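Local atomic coordinates of periplasmic molybdate-binding protein (Azotobacter vinelandii, PDB entry 1ATG), a protein that binds molybdate or tungstate in the periplasm, probably as the solute-binding component of an ABC transporter for molybdate uptake. Residues Tyr49-Leu63 with Ile190-Glu202. Numbering follows the deposited sequence.
Sequences YNVFFSADEKSPEKL and IVQQAVITKSTAE. With EDO (1,2-ethanediol), chain F.
Phe52 and Val195 exchange both backbone hydrogen bonds, with Phe52 N 3.0 Å from Val195 O, as strands 51-53 and 191-196 run antiparallel at 172°. Ser54 N to Gln193 O and Thr197 N to Asn50 O extend the ladder. On the face of Val51 and Ile196, the Ala194 methyl CB meets Phe53 CD1 at 3.5 Å. On the other face Val195 meets helix 58-65: its CG1, anti to the carbonyl carbon (chi1 -74°), reaches Pro60 CB (3.9 Å), while CG2 turns to Leu63 CD1. Gln193 lies across Glu57, their amide and carboxylate planes perpendicular; its polar end bonds to Arg74 and Thr76. The aliphatic part of Glu57 also lies against Val191, Glu57 CG being 3.7 Å from Val191 CG1. Were Glu57 cut back to an alanine, Val191 CG1 and the flank of the Gln193 amide would probably lose this cover. Asp56 OD1 takes Ser54 OG and Ser59 N on opposite faces of its carboxylate, the latter bond capping the helix. Such pairing illustrates how a periplasmic binding protein joins sequence-distant strands beside its interdomain cleft: the backbone ladder and capped turn probably help to hold Ala55 where it touches the tungstate, while Gln192, bonded to Tyr117 and Asn9, links two residues of the anion pocket.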
ATOM      1  N   TYR A  49     -14.908   3.669  11.856  1.00 12.90           N
ATOM      2  CA  TYR A  49     -13.563   3.146  12.070  1.00 11.67           C
ATOM      3  C   TYR A  49     -12.888   4.043  13.111  1.00 12.43           C
ATOM      4  O   TYR A  49     -13.228   5.217  13.237  1.00 12.93           O
ATOM      5  CB  TYR A  49     -12.751   3.143  10.779  1.00 11.93           C
ATOM      6  CG  TYR A  49     -13.235   2.164   9.732  1.00 12.57           C
ATOM      7  CD1 TYR A  49     -13.276   0.812  10.014  1.00 12.12           C
ATOM      8  CD2 TYR A  49     -13.639   2.584   8.470  1.00 12.25           C
ATOM      9  CE1 TYR A  49     -13.705  -0.116   9.082  1.00 12.89           C
ATOM     10  CE2 TYR A  49     -14.057   1.661   7.522  1.00 12.19           C
ATOM     11  CZ  TYR A  49     -14.097   0.328   7.836  1.00 12.93           C
ATOM     12  OH  TYR A  49     -14.517  -0.594   6.898  1.00 15.19           O
ATOM     13  N   ASN A  50     -11.916   3.486  13.822  1.00 10.70           N
ATOM     14  CA  ASN A  50     -11.167   4.243  14.811  1.00 12.09           C
ATOM     15  C   ASN A  50      -9.870   4.816  14.253  1.00 10.41           C
ATOM     16  O   ASN A  50      -9.450   5.911  14.595  1.00 10.16           O
ATOM     17  CB  ASN A  50     -10.832   3.342  16.011  1.00 12.02           C
ATOM     18  CG  ASN A  50     -12.117   2.857  16.678  1.00 11.70           C
ATOM     19  OD1 ASN A  50     -12.317   1.676  16.870  1.00 12.74           O
ATOM     20  ND2 ASN A  50     -12.956   3.830  16.999  1.00 13.32           N
ATOM     21  N   VAL A  51      -9.207   4.023  13.398  1.00 10.10           N
ATOM     22  CA  VAL A  51      -7.911   4.357  12.824  1.00  8.84           C
ATOM     23  C   VAL A  51      -7.907   4.015  11.321  1.00  7.51           C
ATOM     24  O   VAL A  51      -8.450   2.985  10.944  1.00  8.95           O
ATOM     25  CB  VAL A  51      -6.786   3.549  13.503  1.00  9.03           C
ATOM     26  CG1 VAL A  51      -5.429   3.721  12.826  1.00 11.24           C
ATOM     27  CG2 VAL A  51      -6.632   3.886  14.986  1.00 11.52           C
ATOM     28  N   PHE A  52      -7.264   4.877  10.554  1.00  7.73           N
ATOM     29  CA  PHE A  52      -7.119   4.686   9.118  1.00  7.17           C
ATOM     30  C   PHE A  52      -5.633   4.783   8.744  1.00  6.21           C
ATOM     31  O   PHE A  52      -4.991   5.781   9.005  1.00  7.04           O
ATOM     32  CB  PHE A  52      -7.914   5.746   8.357  1.00  8.43           C
ATOM     33  CG  PHE A  52      -7.702   5.864   6.877  1.00  7.29           C
ATOM     34  CD1 PHE A  52      -7.507   4.786   6.024  1.00  7.40           C
ATOM     35  CD2 PHE A  52      -7.728   7.132   6.316  1.00  8.75           C
ATOM     36  CE1 PHE A  52      -7.332   4.989   4.663  1.00  8.35           C
ATOM     37  CE2 PHE A  52      -7.564   7.328   4.952  1.00  8.66           C
ATOM     38  CZ  PHE A  52      -7.369   6.248   4.122  1.00  8.25           C
ATOM     39  N   PHE A  53      -5.159   3.728   8.068  1.00  6.44           N
ATOM     40  CA  PHE A  53      -3.844   3.679   7.456  1.00  5.72           C
ATOM     41  C   PHE A  53      -4.018   3.877   5.940  1.00  5.39           C
ATOM     42  O   PHE A  53      -4.556   2.995   5.259  1.00  6.16           O
ATOM     43  CB  PHE A  53      -3.152   2.341   7.693  1.00  6.19           C
ATOM     44  CG  PHE A  53      -2.745   2.133   9.123  1.00  6.65           C
ATOM     45  CD1 PHE A  53      -1.610   2.718   9.645  1.00  7.64           C
ATOM     46  CD2 PHE A  53      -3.525   1.344   9.953  1.00 10.81           C
ATOM     47  CE1 PHE A  53      -1.245   2.542  10.963  1.00 11.05           C
ATOM     48  CE2 PHE A  53      -3.163   1.142  11.282  1.00 12.39           C
ATOM     49  CZ  PHE A  53      -2.022   1.746  11.779  1.00 11.07           C
ATOM     50  N   SER A  54      -3.596   5.031   5.453  1.00  5.79           N
ATOM     51  CA  SER A  54      -3.692   5.265   4.010  1.00  6.45           C
ATOM     52  C   SER A  54      -2.412   4.832   3.295  1.00  4.92           C
ATOM     53  O   SER A  54      -1.363   4.689   3.970  1.00  5.49           O
ATOM     54  CB  SER A  54      -3.921   6.754   3.758  1.00  6.91           C
ATOM     55  OG  SER A  54      -4.204   6.959   2.382  1.00  6.66           O
ATOM     56  N   ALA A  55      -2.429   4.736   1.969  1.00  5.15           N
ATOM     57  CA  ALA A  55      -1.211   4.512   1.202  1.00  5.12           C
ATOM     58  C   ALA A  55      -0.635   5.843   0.720  1.00  4.58           C
ATOM     59  O   ALA A  55       0.342   5.829  -0.023  1.00  5.61           O
ATOM     60  CB  ALA A  55      -1.475   3.610   0.001  1.00  6.45           C
ATOM     61  N   ASP A  56      -1.191   6.973   1.150  1.00  5.02           N
ATOM     62  CA  ASP A  56      -0.690   8.283   0.775  1.00  6.47           C
ATOM     63  C   ASP A  56      -0.825   9.240   1.964  1.00  5.51           C
ATOM     64  O   ASP A  56      -1.196   8.884   3.069  1.00  6.54           O
ATOM     65  CB  ASP A  56      -1.422   8.836  -0.445  1.00  6.24           C
ATOM     66  CG  ASP A  56      -2.879   9.167  -0.266  1.00  6.60           C
ATOM     67  OD1 ASP A  56      -3.433   9.163   0.847  1.00  7.00           O
ATOM     68  OD2 ASP A  56      -3.530   9.417  -1.336  1.00  8.79           O
ATOM     69  N   GLU A  57      -0.461  10.482   1.699  1.00  6.53           N
ATOM     70  CA  GLU A  57      -0.586  11.593   2.617  1.00  8.18           C
ATOM     71  C   GLU A  57      -1.869  12.368   2.309  1.00  7.78           C
ATOM     72  O   GLU A  57      -2.510  12.906   3.213  1.00  8.52           O
ATOM     73  CB  GLU A  57       0.568  12.584   2.491  1.00  9.59           C
ATOM     74  CG  GLU A  57       1.957  11.998   2.594  1.00 11.24           C
ATOM     75  CD  GLU A  57       2.998  13.069   2.870  1.00 14.92           C
ATOM     76  OE1 GLU A  57       3.136  13.428   4.062  1.00 17.92           O
ATOM     77  OE2 GLU A  57       3.637  13.532   1.911  1.00 13.97           O
ATOM     78  N   LYS A  58      -2.262  12.422   1.041  1.00  8.41           N
ATOM     79  CA  LYS A  58      -3.417  13.204   0.615  1.00  8.83           C
ATOM     80  C   LYS A  58      -4.693  12.866   1.357  1.00  8.56           C
ATOM     81  O   LYS A  58      -5.359  13.815   1.837  1.00  9.86           O
ATOM     82  CB  LYS A  58      -3.632  13.033  -0.898  1.00 10.85           C
ATOM     83  CG  LYS A  58      -4.810  13.808  -1.474  1.00 13.58           C
ATOM     84  CD  LYS A  58      -5.056  13.438  -2.930  1.00 16.08           C
ATOM     85  CE  LYS A  58      -5.820  12.131  -3.052  1.00 20.70           C
ATOM     86  NZ  LYS A  58      -6.149  11.823  -4.476  1.00 24.66           N
ATOM     87  N   SER A  59      -5.084  11.601   1.466  1.00  7.56           N
ATOM     88  CA  SER A  59      -6.352  11.276   2.125  1.00  7.60           C
ATOM     89  C   SER A  59      -6.324  11.654   3.590  1.00  8.22           C
ATOM     90  O   SER A  59      -7.217  12.394   4.027  1.00 10.28           O
ATOM     91  CB  SER A  59      -6.842   9.870   1.837  1.00  8.98           C
ATOM     92  OG  SER A  59      -7.417   9.842   0.520  1.00 10.02           O
ATOM     93  N   PRO A  60      -5.328  11.260   4.373  1.00  8.73           N
ATOM     94  CA  PRO A  60      -5.219  11.694   5.759  1.00  9.04           C
ATOM     95  C   PRO A  60      -5.207  13.207   5.873  1.00  8.80           C
ATOM     96  O   PRO A  60      -5.857  13.759   6.787  1.00 12.07           O
ATOM     97  CB  PRO A  60      -3.902  11.067   6.224  1.00  9.61           C
ATOM     98  CG  PRO A  60      -3.853   9.804   5.417  1.00  8.58           C
ATOM     99  CD  PRO A  60      -4.281  10.264   4.030  1.00  8.45           C
ATOM    100  N   GLU A  61      -4.498  13.936   5.037  1.00  9.95           N
ATOM    101  CA  GLU A  61      -4.458  15.398   5.069  1.00 11.64           C
ATOM    102  C   GLU A  61      -5.835  15.994   4.817  1.00 11.69           C
ATOM    103  O   GLU A  61      -6.264  16.896   5.566  1.00 14.14           O
ATOM    104  CB  GLU A  61      -3.482  15.949   4.036  1.00 14.34           C
ATOM    105  CG  GLU A  61      -2.020  15.775   4.392  1.00 17.22           C
ATOM    106  CD  GLU A  61      -1.063  16.029   3.248  1.00 23.95           C
ATOM    107  OE1 GLU A  61      -1.501  16.152   2.088  1.00 23.55           O
ATOM    108  OE2 GLU A  61       0.160  16.104   3.512  1.00 23.72           O
ATOM    109  N   LYS A  62      -6.575  15.487   3.843  1.00 12.61           N
ATOM    110  CA  LYS A  62      -7.931  15.961   3.577  1.00 13.01           C
ATOM    111  C   LYS A  62      -8.849  15.690   4.752  1.00 12.64           C
ATOM    112  O   LYS A  62      -9.631  16.582   5.139  1.00 14.66           O
ATOM    113  CB  LYS A  62      -8.489  15.313   2.307  1.00 14.07           C
ATOM    114  CG  LYS A  62      -7.860  15.841   1.031  1.00 17.89           C
ATOM    115  CD  LYS A  62      -8.112  14.942  -0.163  1.00 21.18           C
ATOM    116  CE  LYS A  62      -9.539  15.013  -0.675  1.00 24.74           C
ATOM    117  NZ  LYS A  62      -9.816  13.932  -1.666  1.00 22.58           N
ATOM    118  N   LEU A  63      -8.761  14.524   5.380  1.00 12.28           N
ATOM    119  CA  LEU A  63      -9.575  14.206   6.543  1.00 12.68           C
ATOM    120  C   LEU A  63      -9.264  15.170   7.686  1.00 14.20           C
ATOM    121  O   LEU A  63     -10.179  15.611   8.395  1.00 15.60           O
ATOM    122  CB  LEU A  63      -9.340  12.767   7.008  1.00 12.55           C
ATOM    123  CG  LEU A  63      -9.881  11.696   6.054  1.00  9.92           C
ATOM    124  CD1 LEU A  63      -9.384  10.335   6.504  1.00 11.83           C
ATOM    125  CD2 LEU A  63     -11.406  11.743   5.980  1.00 13.11           C
ATOM    126  N   ILE A 190       6.116   6.838  -2.025  1.00  4.52           N
ATOM    127  CA  ILE A 190       4.825   6.389  -1.493  1.00  4.44           C
ATOM    128  C   ILE A 190       4.831   6.559   0.012  1.00  4.38           C
ATOM    129  O   ILE A 190       5.075   5.629   0.790  1.00  5.27           O
ATOM    130  CB  ILE A 190       4.569   4.942  -1.944  1.00  4.60           C
ATOM    131  CG1 ILE A 190       4.623   4.807  -3.475  1.00  5.29           C
ATOM    132  CG2 ILE A 190       3.221   4.448  -1.440  1.00  5.43           C
ATOM    133  CD1 ILE A 190       4.678   3.378  -3.958  1.00  6.06           C
ATOM    134  N   VAL A 191       4.599   7.790   0.444  1.00  5.29           N
ATOM    135  CA  VAL A 191       4.623   8.187   1.845  1.00  5.42           C
ATOM    136  C   VAL A 191       3.265   7.922   2.471  1.00  4.49           C
ATOM    137  O   VAL A 191       2.275   8.508   2.033  1.00  5.63           O
ATOM    138  CB  VAL A 191       5.055   9.666   1.962  1.00  6.11           C
ATOM    139  CG1 VAL A 191       4.997  10.078   3.421  1.00  6.71           C
ATOM    140  CG2 VAL A 191       6.449   9.830   1.376  1.00  6.18           C
ATOM    141  N   GLN A 192       3.207   6.978   3.401  1.00  4.57           N
ATOM    142  CA  GLN A 192       1.929   6.501   3.908  1.00  4.86           C
ATOM    143  C   GLN A 192       1.623   7.064   5.280  1.00  4.61           C
ATOM    144  O   GLN A 192       2.413   6.905   6.221  1.00  5.56           O
ATOM    145  CB  GLN A 192       1.960   4.954   3.938  1.00  4.44           C
ATOM    146  CG  GLN A 192       2.450   4.379   2.618  1.00  4.28           C
ATOM    147  CD  GLN A 192       2.399   2.890   2.423  1.00  4.68           C
ATOM    148  OE1 GLN A 192       3.067   2.386   1.516  1.00  4.79           O
ATOM    149  NE2 GLN A 192       1.610   2.142   3.186  1.00  5.09           N
ATOM    150  N   GLN A 193       0.471   7.736   5.374  1.00  5.39           N
ATOM    151  CA  GLN A 193       0.094   8.357   6.638  1.00  6.05           C
ATOM    152  C   GLN A 193      -1.152   7.731   7.230  1.00  5.82           C
ATOM    153  O   GLN A 193      -1.980   7.126   6.547  1.00  6.29           O
ATOM    154  CB  GLN A 193      -0.115   9.863   6.466  1.00  7.39           C
ATOM    155  CG  GLN A 193       1.175  10.584   6.095  1.00  8.98           C
ATOM    156  CD  GLN A 193       1.114  12.044   6.504  1.00 13.19           C
ATOM    157  OE1 GLN A 193       0.119  12.712   6.220  1.00 14.15           O
ATOM    158  NE2 GLN A 193       2.151  12.516   7.183  1.00 12.65           N
ATOM    159  N   ALA A 194      -1.234   7.838   8.556  1.00  6.36           N
ATOM    160  CA  ALA A 194      -2.323   7.311   9.329  1.00  8.10           C
ATOM    161  C   ALA A 194      -2.935   8.430  10.182  1.00  7.99           C
ATOM    162  O   ALA A 194      -2.277   9.415  10.492  1.00  7.96           O
ATOM    163  CB  ALA A 194      -1.861   6.190  10.251  1.00 10.37           C
ATOM    164  N   VAL A 195      -4.216   8.250  10.478  1.00  8.28           N
ATOM    165  CA  VAL A 195      -4.908   9.196  11.347  1.00  8.78           C
ATOM    166  C   VAL A 195      -5.860   8.406  12.245  1.00  8.75           C
ATOM    167  O   VAL A 195      -6.304   7.298  11.973  1.00  9.50           O
ATOM    168  CB  VAL A 195      -5.774  10.247  10.628  1.00  9.70           C
ATOM    169  CG1 VAL A 195      -4.953  11.322   9.943  1.00 13.17           C
ATOM    170  CG2 VAL A 195      -6.737   9.600   9.634  1.00 11.86           C
ATOM    171  N   ILE A 196      -6.198   9.056  13.369  1.00  9.50           N
ATOM    172  CA  ILE A 196      -7.276   8.595  14.227  1.00  9.99           C
ATOM    173  C   ILE A 196      -8.538   9.323  13.722  1.00 10.27           C
ATOM    174  O   ILE A 196      -8.459  10.491  13.363  1.00 11.11           O
ATOM    175  CB  ILE A 196      -7.060   8.912  15.713  1.00 10.81           C
ATOM    176  CG1 ILE A 196      -5.872   8.098  16.248  1.00 11.32           C
ATOM    177  CG2 ILE A 196      -8.311   8.625  16.535  1.00 11.58           C
ATOM    178  CD1 ILE A 196      -5.500   8.437  17.680  1.00 13.12           C
ATOM    179  N   THR A 197      -9.627   8.580  13.631  1.00 10.92           N
ATOM    180  CA  THR A 197     -10.898   9.184  13.189  1.00 11.58           C
ATOM    181  C   THR A 197     -11.473   9.970  14.370  1.00 12.36           C
ATOM    182  O   THR A 197     -11.665   9.368  15.420  1.00 13.20           O
ATOM    183  CB  THR A 197     -11.829   8.093  12.668  1.00 10.82           C
ATOM    184  OG1 THR A 197     -11.241   7.426  11.521  1.00 16.56           O
ATOM    185  CG2 THR A 197     -13.167   8.674  12.216  1.00 14.39           C
ATOM    186  N   LYS A 198     -11.731  11.259  14.203  1.00 13.41           N
ATOM    187  CA  LYS A 198     -12.183  12.124  15.291  1.00 15.99           C
ATOM    188  C   LYS A 198     -13.355  11.622  16.103  1.00 17.87           C
ATOM    189  O   LYS A 198     -13.392  11.795  17.331  1.00 18.41           O
ATOM    190  CB  LYS A 198     -12.508  13.519  14.735  1.00 17.67           C
ATOM    191  CG  LYS A 198     -12.612  14.618  15.786  1.00 23.54           C
ATOM    192  CD  LYS A 198     -12.520  15.986  15.118  1.00 26.43           C
ATOM    193  CE  LYS A 198     -12.991  17.106  16.025  1.00 31.40           C
ATOM    194  NZ  LYS A 198     -12.957  18.421  15.319  1.00 34.01           N
ATOM    195  N   SER A 199     -14.321  10.971  15.486  1.00 16.10           N
ATOM    196  CA  SER A 199     -15.516  10.450  16.109  1.00 18.67           C
ATOM    197  C   SER A 199     -15.324   9.155  16.875  1.00 18.47           C
ATOM    198  O   SER A 199     -16.295   8.595  17.397  1.00 18.92           O
ATOM    199  CB  SER A 199     -16.573  10.231  15.009  1.00 18.55           C
ATOM    200  OG  SER A 199     -16.189   9.173  14.148  1.00 18.69           O
ATOM    201  N   THR A 200     -14.105   8.618  16.946  1.00 15.24           N
ATOM    202  CA  THR A 200     -13.865   7.368  17.632  1.00 15.33           C
ATOM    203  C   THR A 200     -14.464   7.324  19.038  1.00 17.24           C
ATOM    204  O   THR A 200     -14.372   8.288  19.795  1.00 19.08           O
ATOM    205  CB  THR A 200     -12.348   7.090  17.748  1.00 15.52           C
ATOM    206  OG1 THR A 200     -12.160   5.878  18.480  1.00 16.10           O
ATOM    207  CG2 THR A 200     -11.625   8.225  18.450  1.00 16.05           C
ATOM    208  N   ALA A 201     -14.975   6.150  19.398  1.00 17.39           N
ATOM    209  CA  ALA A 201     -15.498   5.949  20.752  1.00 21.05           C
ATOM    210  C   ALA A 201     -14.471   5.198  21.595  1.00 21.88           C
ATOM    211  O   ALA A 201     -14.752   4.704  22.686  1.00 22.41           O
ATOM    212  CB  ALA A 201     -16.812   5.189  20.690  1.00 26.21           C
ATOM    213  N   GLU A 202     -13.252   5.066  21.066  1.00 20.68           N
ATOM    214  CA  GLU A 202     -12.151   4.387  21.733  1.00 21.38           C
ATOM    215  C   GLU A 202     -10.881   5.226  21.595  1.00 19.51           C
ATOM    216  O   GLU A 202      -9.815   4.738  21.194  1.00 17.35           O
ATOM    217  CB  GLU A 202     -11.924   2.998  21.146  1.00 24.87           C
ATOM    218  CG  GLU A 202     -12.975   1.944  21.416  1.00 31.42           C
ATOM    219  CD  GLU A 202     -12.828   1.240  22.746  1.00 34.43           C
ATOM    220  OE1 GLU A 202     -12.349   1.861  23.720  1.00 36.19           O
ATOM    221  OE2 GLU A 202     -13.199   0.049  22.832  1.00 37.27           O
TER
HETATM  222  C1  EDO F 402     -13.174  -0.999   3.498  0.50 15.93           C
HETATM  223  O1  EDO F 402     -13.780  -0.004   4.492  0.50 13.91           O
HETATM  224  C2  EDO F 402     -13.958  -2.305   3.295  0.50 16.34           C
HETATM  225  O2  EDO F 402     -15.404  -1.950   2.806  0.50 18.85           O
HETATM  226  O   HOH W   1     -15.565   6.387  14.357  1.00 21.14           O
HETATM  227  O   HOH W   2     -15.542   3.973  17.629  1.00 35.99           O
HETATM  228  O   HOH W   3       2.141   9.913  -0.317  1.00  7.12           O